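Local coordinates for like-Sm ribonucleoprotein core (Methanococcus vannielii SB, PDB 5MKI) that forms a seven-membered ring of like-Sm subunits and probably binds RNA, with uridine nucleotide sites provided by its loops, at residues Lys34-Ala47 / Phe57-Val70. Residues are numbered along the deposited sequence; the frame is centred on the assembly and turned at random.
Sequences KAYDLHMNVALENA and FPMLVVRGDNVLYV
Asn-41 reaches across to the turn after strand 59-62 and takes the backbone N-H of Gly-64 on its OD1, a nearly straight bond of 2.9 Å. With CG beside its own backbone N (chi1 -58°), the amide is turned so that OD1 meets Gly-64 while ND2 donates to OD2 of Asp-37 at 2.7 Å, on the syn side of the carboxylate. Together the two bonds fix the rotation of the amide. Gly-64 lies hard against the 37-40 turn, its CA 3.2 Å from Met-40 O.

From here strands 42-44 and 59-62 run antiparallel; Val-42 pairs with Val-62 and Leu-44 with Leu-60, each pair joined by two backbone hydrogen bonds. On the face carrying these four, Val-42 and Val-62 lie side by side, CG2 of Val-42 3.8 Å from CB of Val-62, while CD1 of Leu-44 leans over CG2 of Val-62; Val-19, Val-21 and Leu-23 of strand 18-23 line the same core. Met-40, bent at chi3, rests CE against Val-67 CG1 and Val-70 CG2, at 3.8 and 3.9 Å.

On the other face Ala-43 and Val-61 stay buried, but its Glu-45/Met-59 end is looser: Met-59 folds back at chi2 (78°) to lay its CE 3.9 Å from CG of the partly exposed Glu-45. The ladder's exposed end follows, where Asn-46 N donates to Pro-58 O (3.0 Å).

In the ring, Arg-63 NH2 donates a hydrogen bond to His-39 O of a neighbouring subunit. His-39, Asn-41, Arg-63 and Asp-65 all belong to the UMP-binding site seen in a structure of this protein, built on two loops of the Sm fold, a strongly bent antiparallel sheet.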
loop_
_atom_site.group_PDB
_atom_site.type_symbol
_atom_site.label_atom_id
_atom_site.label_comp_id
_atom_site.label_asym_id
_atom_site.label_seq_id
_atom_site.Cartn_x
_atom_site.Cartn_y
_atom_site.Cartn_z
ATOM N N LYS A 34 -18.219 19.394 0.995
ATOM C CA LYS A 34 -18.021 20.432 -0.013
ATOM C C LYS A 34 -17.368 19.932 -1.297
ATOM O O LYS A 34 -17.458 20.614 -2.326
ATOM C CB LYS A 34 -17.149 21.567 0.553
ATOM C CG LYS A 34 -17.615 22.100 1.894
ATOM C CD LYS A 34 -18.994 22.697 1.749
ATOM C CE LYS A 34 -18.981 23.894 0.794
ATOM N NZ LYS A 34 -20.349 24.461 0.594
ATOM N N ALA A 35 -16.701 18.785 -1.263
ATOM C CA ALA A 35 -15.937 18.323 -2.418
ATOM C C ALA A 35 -15.435 16.922 -2.136
ATOM O O ALA A 35 -15.204 16.558 -0.982
ATOM C CB ALA A 35 -14.759 19.256 -2.731
ATOM N N TYR A 36 -15.280 16.143 -3.208
ATOM C CA TYR A 36 -14.690 14.812 -3.161
ATOM C C TYR A 36 -14.098 14.510 -4.535
ATOM O O TYR A 36 -14.427 15.168 -5.528
ATOM C CB TYR A 36 -15.716 13.734 -2.784
ATOM C CG TYR A 36 -16.626 13.416 -3.938
ATOM C CD1 TYR A 36 -17.642 14.288 -4.293
ATOM C CD2 TYR A 36 -16.443 12.268 -4.705
ATOM C CE1 TYR A 36 -18.461 14.020 -5.367
ATOM C CE2 TYR A 36 -17.255 11.999 -5.782
ATOM C CZ TYR A 36 -18.263 12.868 -6.102
ATOM O OH TYR A 36 -19.075 12.604 -7.168
ATOM N N ASP A 37 -13.225 13.495 -4.586
ATOM C CA ASP A 37 -12.563 13.090 -5.827
ATOM C C ASP A 37 -12.564 11.564 -5.905
ATOM O O ASP A 37 -13.033 10.876 -4.991
ATOM C CB ASP A 37 -11.132 13.666 -5.942
ATOM C CG ASP A 37 -10.203 13.225 -4.803
ATOM O OD1 ASP A 37 -10.429 12.169 -4.184
ATOM O OD2 ASP A 37 -9.222 13.948 -4.517
ATOM N N LEU A 38 -12.009 11.022 -7.000
ATOM C CA LEU A 38 -12.099 9.583 -7.212
ATOM C C LEU A 38 -11.182 8.786 -6.295
ATOM O O LEU A 38 -11.297 7.557 -6.255
ATOM C CB LEU A 38 -11.816 9.248 -8.679
ATOM C CG LEU A 38 -12.980 9.594 -9.611
ATOM C CD1 LEU A 38 -12.657 9.208 -11.044
ATOM C CD2 LEU A 38 -14.308 8.966 -9.135
ATOM N N HIS A 39 -10.298 9.442 -5.547
ATOM C CA HIS A 39 -9.582 8.772 -4.467
ATOM C C HIS A 39 -10.389 8.679 -3.179
ATOM O O HIS A 39 -9.898 8.095 -2.204
ATOM C CB HIS A 39 -8.271 9.500 -4.177
ATOM C CG HIS A 39 -7.363 9.585 -5.360
ATOM N ND1 HIS A 39 -6.814 10.774 -5.791
ATOM C CD2 HIS A 39 -6.921 8.632 -6.213
ATOM C CE1 HIS A 39 -6.061 10.547 -6.854
ATOM N NE2 HIS A 39 -6.109 9.256 -7.130
ATOM N N MET A 40 -11.590 9.255 -3.149
ATOM C CA MET A 40 -12.382 9.459 -1.936
ATOM C C MET A 40 -11.721 10.428 -0.953
ATOM O O MET A 40 -12.033 10.388 0.243
ATOM C CB MET A 40 -12.708 8.128 -1.226
ATOM C CG MET A 40 -13.426 7.071 -2.098
ATOM S SD MET A 40 -14.320 5.751 -1.204
ATOM C CE MET A 40 -15.210 6.707 0.018
ATOM N N ASN A 41 -10.793 11.288 -1.407
ATOM C CA ASN A 41 -10.485 12.484 -0.632
ATOM C C ASN A 41 -11.769 13.305 -0.481
ATOM O O ASN A 41 -12.589 13.366 -1.399
ATOM C CB ASN A 41 -9.415 13.366 -1.299
ATOM C CG ASN A 41 -8.074 12.656 -1.559
ATOM O OD1 ASN A 41 -7.561 11.889 -0.750
ATOM N ND2 ASN A 41 -7.497 12.965 -2.693
ATOM N N VAL A 42 -11.953 13.943 0.671
ATOM C CA VAL A 42 -13.158 14.744 0.912
ATOM C C VAL A 42 -12.797 16.006 1.694
ATOM O O VAL A 42 -11.975 15.977 2.621
ATOM C CB VAL A 42 -14.261 13.941 1.642
ATOM C CG1 VAL A 42 -14.657 12.692 0.859
ATOM C CG2 VAL A 42 -13.831 13.554 3.057
ATOM N N ALA A 43 -13.404 17.126 1.301
ATOM C CA ALA A 43 -13.319 18.370 2.056
ATOM C C ALA A 43 -14.598 18.514 2.877
ATOM O O ALA A 43 -15.695 18.568 2.311
ATOM C CB ALA A 43 -13.126 19.568 1.129
ATOM N N LEU A 44 -14.460 18.547 4.202
ATOM C CA LEU A 44 -15.597 18.611 5.120
ATOM C C LEU A 44 -15.596 19.949 5.850
ATOM O O LEU A 44 -14.627 20.277 6.543
ATOM C CB LEU A 44 -15.549 17.479 6.140
ATOM C CG LEU A 44 -15.600 16.044 5.636
ATOM C CD1 LEU A 44 -15.275 15.081 6.770
ATOM C CD2 LEU A 44 -16.972 15.779 5.045
ATOM N N GLU A 45 -16.694 20.692 5.725
ATOM C CA GLU A 45 -16.842 22.002 6.348
ATOM C C GLU A 45 -17.509 21.874 7.714
ATOM O O GLU A 45 -18.447 21.091 7.885
ATOM C CB GLU A 45 -17.674 22.918 5.449
ATOM C CG GLU A 45 -17.694 24.362 5.880
ATOM C CD GLU A 45 -18.702 25.170 5.103
ATOM O OE1 GLU A 45 -19.916 24.998 5.360
ATOM O OE2 GLU A 45 -18.285 25.968 4.236
ATOM N N ASN A 46 -17.023 22.650 8.686
ATOM C CA ASN A 46 -17.573 22.629 10.046
ATOM C C ASN A 46 -17.637 21.196 10.580
ATOM O O ASN A 46 -18.700 20.673 10.936
ATOM C CB ASN A 46 -18.950 23.307 10.090
ATOM C CG ASN A 46 -18.856 24.813 9.889
ATOM O OD1 ASN A 46 -17.885 25.444 10.303
ATOM N ND2 ASN A 46 -19.851 25.385 9.233
ATOM N N ALA A 47 -16.465 20.565 10.622
ATOM C CA ALA A 47 -16.368 19.136 10.873
ATOM C C ALA A 47 -16.139 18.840 12.350
ATOM O O ALA A 47 -15.587 19.648 13.100
ATOM C CB ALA A 47 -15.235 18.519 10.043
ATOM N N PHE A 57 -14.052 22.157 13.507
ATOM C CA PHE A 57 -13.051 22.524 12.512
ATOM C C PHE A 57 -13.705 23.232 11.327
ATOM O O PHE A 57 -14.563 22.637 10.659
ATOM C CB PHE A 57 -12.315 21.280 12.008
ATOM C CG PHE A 57 -11.698 20.453 13.096
ATOM C CD1 PHE A 57 -12.467 19.579 13.844
ATOM C CD2 PHE A 57 -10.341 20.554 13.374
ATOM C CE1 PHE A 57 -11.901 18.827 14.848
ATOM C CE2 PHE A 57 -9.766 19.807 14.371
ATOM C CZ PHE A 57 -10.543 18.941 15.112
ATOM N N PRO A 58 -13.327 24.480 11.030
ATOM C CA PRO A 58 -13.897 25.162 9.849
ATOM C C PRO A 58 -13.811 24.358 8.554
ATOM O O PRO A 58 -14.767 24.365 7.774
ATOM C CB PRO A 58 -13.072 26.455 9.768
ATOM C CG PRO A 58 -12.636 26.713 11.184
ATOM C CD PRO A 58 -12.464 25.367 11.837
ATOM N N MET A 59 -12.695 23.673 8.297
ATOM C CA MET A 59 -12.544 22.879 7.077
ATOM C C MET A 59 -11.516 21.783 7.326
ATOM O O MET A 59 -10.372 22.079 7.706
ATOM C CB MET A 59 -12.121 23.756 5.887
ATOM C CG MET A 59 -11.931 23.011 4.555
ATOM S SD MET A 59 -13.519 22.643 3.767
ATOM C CE MET A 59 -14.342 24.218 3.963
ATOM N N LEU A 60 -11.935 20.535 7.115
ATOM C CA LEU A 60 -11.092 19.347 7.228
ATOM C C LEU A 60 -10.985 18.683 5.863
ATOM O O LEU A 60 -11.999 18.272 5.293
ATOM C CB LEU A 60 -11.681 18.336 8.212
ATOM C CG LEU A 60 -11.345 18.363 9.693
ATOM C CD1 LEU A 60 -11.611 16.984 10.295
ATOM C CD2 LEU A 60 -9.895 18.799 9.891
ATOM N N VAL A 61 -9.771 18.540 5.354
ATOM C CA VAL A 61 -9.548 17.745 4.152
ATOM C C VAL A 61 -9.027 16.385 4.594
ATOM O O VAL A 61 -7.957 16.296 5.204
ATOM C CB VAL A 61 -8.582 18.442 3.187
ATOM C CG1 VAL A 61 -8.211 17.510 2.017
ATOM C CG2 VAL A 61 -9.220 19.733 2.688
ATOM N N VAL A 62 -9.814 15.339 4.330
ATOM C CA VAL A 62 -9.525 13.978 4.774
ATOM C C VAL A 62 -8.939 13.205 3.602
ATOM O O VAL A 62 -9.469 13.264 2.482
ATOM C CB VAL A 62 -10.787 13.277 5.300
ATOM C CG1 VAL A 62 -10.448 11.879 5.802
ATOM C CG2 VAL A 62 -11.500 14.123 6.404
ATOM N N ARG A 63 -7.864 12.476 3.855
ATOM C CA ARG A 63 -7.226 11.687 2.802
ATOM C C ARG A 63 -7.974 10.368 2.614
ATOM O O ARG A 63 -8.133 9.592 3.567
ATOM C CB ARG A 63 -5.756 11.444 3.139
ATOM C CG ARG A 63 -4.919 11.134 1.913
ATOM C CD ARG A 63 -3.432 11.362 2.148
ATOM N NE ARG A 63 -2.663 11.151 0.925
ATOM C CZ ARG A 63 -2.283 9.957 0.480
ATOM N NH1 ARG A 63 -2.591 8.870 1.174
ATOM N NH2 ARG A 63 -1.572 9.853 -0.640
ATOM N N GLY A 64 -8.423 10.106 1.379
ATOM C CA GLY A 64 -9.327 8.985 1.137
ATOM C C GLY A 64 -8.781 7.606 1.492
ATOM O O GLY A 64 -9.549 6.712 1.863
ATOM N N ASP A 65 -7.457 7.407 1.397
ATOM C CA ASP A 65 -6.887 6.102 1.729
ATOM C C ASP A 65 -7.135 5.703 3.178
ATOM O O ASP A 65 -6.959 4.529 3.525
ATOM C CB ASP A 65 -5.376 6.073 1.459
ATOM C CG ASP A 65 -4.564 6.644 2.613
ATOM O OD1 ASP A 65 -5.003 7.648 3.218
ATOM O OD2 ASP A 65 -3.490 6.087 2.930
ATOM N N ASN A 66 -7.516 6.648 4.035
ATOM C CA ASN A 66 -7.872 6.327 5.410
ATOM C C ASN A 66 -9.314 5.838 5.543
ATOM O O ASN A 66 -9.686 5.348 6.615
ATOM C CB ASN A 66 -7.671 7.554 6.316
ATOM C CG ASN A 66 -6.240 8.122 6.260
ATOM O OD1 ASN A 66 -5.308 7.501 6.748
ATOM N ND2 ASN A 66 -6.082 9.322 5.693
ATOM N N VAL A 67 -10.124 5.946 4.490
ATOM C CA VAL A 67 -11.580 5.826 4.632
ATOM C C VAL A 67 -11.987 4.360 4.641
ATOM O O VAL A 67 -11.548 3.571 3.796
ATOM C CB VAL A 67 -12.305 6.588 3.512
ATOM C CG1 VAL A 67 -13.820 6.274 3.543
ATOM C CG2 VAL A 67 -12.069 8.098 3.663
ATOM N N LEU A 68 -12.829 3.998 5.606
ATOM C CA LEU A 68 -13.449 2.682 5.672
ATOM C C LEU A 68 -14.753 2.679 4.877
ATOM O O LEU A 68 -14.882 1.944 3.892
ATOM C CB LEU A 68 -13.685 2.300 7.139
ATOM C CG LEU A 68 -13.826 0.831 7.537
ATOM C CD1 LEU A 68 -12.539 0.063 7.212
ATOM C CD2 LEU A 68 -14.162 0.731 9.028
ATOM N N TYR A 69 -15.718 3.507 5.291
ATOM C CA TYR A 69 -16.927 3.783 4.515
ATOM C C TYR A 69 -17.483 5.139 4.930
ATOM O O TYR A 69 -17.181 5.646 6.012
ATOM C CB TYR A 69 -18.004 2.699 4.683
ATOM C CG TYR A 69 -18.073 1.987 6.027
ATOM C CD1 TYR A 69 -18.551 2.628 7.177
ATOM C CD2 TYR A 69 -17.705 0.657 6.134
ATOM C CE1 TYR A 69 -18.616 1.955 8.397
ATOM C CE2 TYR A 69 -17.772 -0.016 7.335
ATOM C CZ TYR A 69 -18.229 0.624 8.463
ATOM O OH TYR A 69 -18.280 -0.086 9.649
ATOM N N VAL A 70 -18.288 5.724 4.047
ATOM C CA VAL A 70 -18.962 6.995 4.291
ATOM C C VAL A 70 -20.464 6.730 4.383
ATOM O O VAL A 70 -21.033 6.031 3.529
ATOM C CB VAL A 70 -18.635 8.021 3.188
ATOM C CG1 VAL A 70 -19.256 9.345 3.501
ATOM C CG2 VAL A 70 -17.110 8.183 3.028
#